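Local atomic coordinates of methyltransferase (Bacteroides thetaiotaomicron, PDB entry 3FQ6), a protein that is a domain of a probable S-adenosylmethionine-dependent methyltransferase related to the tetrapyrrole methylases. Residues A[49-52]-A[53-56]. Sequence-based numbering, arbitrary orientation.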
loop_
_atom_site.group_PDB
_atom_site.type_symbol
_atom_site.label_atom_id
_atom_site.label_comp_id
_atom_site.label_asym_id
_atom_site.label_seq_id
_atom_site.Cartn_x
_atom_site.Cartn_y
_atom_site.Cartn_z
ATOM N N TYR A 49 -3.694 -4.813 -2.562
ATOM C CA TYR A 49 -2.973 -5.294 -3.710
ATOM C C TYR A 49 -2.998 -4.172 -4.747
ATOM O O TYR A 49 -4.016 -3.494 -4.907
ATOM C CB TYR A 49 -3.661 -6.532 -4.302
ATOM C CG TYR A 49 -3.670 -7.795 -3.425
ATOM C CD1 TYR A 49 -2.685 -8.027 -2.462
ATOM C CD2 TYR A 49 -4.636 -8.763 -3.614
ATOM C CE1 TYR A 49 -2.699 -9.193 -1.689
ATOM C CE2 TYR A 49 -4.664 -9.918 -2.863
ATOM C CZ TYR A 49 -3.711 -10.143 -1.908
ATOM O OH TYR A 49 -3.779 -11.319 -1.174
ATOM N N GLU A 50 -1.904 -3.999 -5.480
ATOM C CA GLU A 50 -1.920 -3.096 -6.619
ATOM C C GLU A 50 -1.114 -3.640 -7.803
ATOM O O GLU A 50 -0.094 -4.310 -7.637
ATOM C CB GLU A 50 -1.401 -1.722 -6.196
ATOM C CG GLU A 50 -1.459 -0.640 -7.266
ATOM C CD GLU A 50 -2.837 -0.542 -7.920
ATOM O OE1 GLU A 50 -3.593 0.333 -7.471
ATOM O OE2 GLU A 50 -3.170 -1.332 -8.851
ATOM N N SER A 51 -1.571 -3.355 -9.014
ATOM C CA SER A 51 -0.782 -3.720 -10.183
ATOM C C SER A 51 0.446 -2.814 -10.250
ATOM O O SER A 51 0.415 -1.666 -9.770
ATOM C CB SER A 51 -1.575 -3.569 -11.447
ATOM O OG SER A 51 -1.050 -2.467 -12.145
ATOM N N PRO A 52 1.539 -3.331 -10.830
ATOM C CA PRO A 52 2.772 -2.540 -10.822
ATOM C C PRO A 52 2.657 -1.260 -11.657
ATOM O O PRO A 52 3.118 -0.216 -11.217
ATOM C CB PRO A 52 3.825 -3.502 -11.373
ATOM C CG PRO A 52 3.031 -4.551 -12.101
ATOM C CD PRO A 52 1.729 -4.675 -11.401
ATOM N N HIS A 53 2.016 -1.337 -12.819
ATOM C CA HIS A 53 1.835 -0.160 -13.671
ATOM C C HIS A 53 0.986 0.888 -12.971
ATOM O O HIS A 53 1.107 2.065 -13.247
ATOM C CB HIS A 53 1.203 -0.531 -15.016
ATOM C CG HIS A 53 1.755 -1.799 -15.587
ATOM N ND1 HIS A 53 3.101 -1.971 -15.854
ATOM C CD2 HIS A 53 1.161 -2.978 -15.888
ATOM C CE1 HIS A 53 3.307 -3.191 -16.316
ATOM N NE2 HIS A 53 2.145 -3.824 -16.351
ATOM N N ARG A 54 0.145 0.471 -12.048
ATOM C CA ARG A 54 -0.721 1.431 -11.409
ATOM C C ARG A 54 -0.192 1.915 -10.100
ATOM O O ARG A 54 -0.768 2.788 -9.507
ATOM C CB ARG A 54 -2.117 0.861 -11.236
ATOM C CG ARG A 54 -3.091 1.489 -12.160
ATOM C CD ARG A 54 -4.342 0.687 -12.147
ATOM N NE ARG A 54 -4.252 -0.478 -13.042
ATOM C CZ ARG A 54 -4.214 -1.751 -12.648
ATOM N NH1 ARG A 54 -4.135 -2.710 -13.575
ATOM N NH2 ARG A 54 -4.255 -2.073 -11.342
ATOM N N LEU A 55 0.933 1.375 -9.679
ATOM C CA LEU A 55 1.409 1.573 -8.325
ATOM C C LEU A 55 1.654 3.019 -7.954
ATOM O O LEU A 55 1.232 3.450 -6.877
ATOM C CB LEU A 55 2.661 0.734 -8.053
ATOM C CG LEU A 55 3.343 0.954 -6.675
ATOM C CD1 LEU A 55 2.388 0.782 -5.494
ATOM C CD2 LEU A 55 4.542 0.041 -6.483
ATOM N N LEU A 56 2.360 3.758 -8.797
ATOM C CA LEU A 56 2.762 5.126 -8.482
ATOM C C LEU A 56 1.562 6.089 -8.399
ATOM O O LEU A 56 1.525 6.974 -7.535
ATOM C CB LEU A 56 3.722 5.651 -9.549
ATOM C CG LEU A 56 4.903 6.590 -9.217
ATOM C CD1 LEU A 56 5.038 7.594 -10.333
ATOM C CD2 LEU A 56 4.878 7.304 -7.832
#
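P52 to L55 form a type I beta turn, closed by L55 N bonding to P52 O at 3.1 Å. The turn leads from strand 45-50 into helix 55-66. R54 N also points back to S51. It donates to S51 OG at 3.2 Å and weakly to S51 O. The side chain of R54 bends at chi3 and brings its guanidinium over S51, whose CB and OG lie against one face. The carboxylate of E50 meets the guanidinium at its edge. The salt bridge runs from E50 OE2 to R54 NH2 at 2.8 Å, but as a hydrogen bond it is bent and weak. The two planes stand 69° apart. E50 OE2 also takes S51 N on its anti lone pair, while E50 OE1 bonds to T58 in the helix. With CG anti to the backbone N (chi1 -176°) and the chain bent at chi2, E50 brings CG 3.8 Å from L55 CA and its carboxylate to R54. An alanine in place of E50 is likely to leave R54 without this charge partner and S51 N without its side-chain acceptor. This is a strand-turn-helix connection in the alpha/beta fold of this fragment of a probable tetrapyrrole methylase, with buried E50 tying strand, turn and helix together.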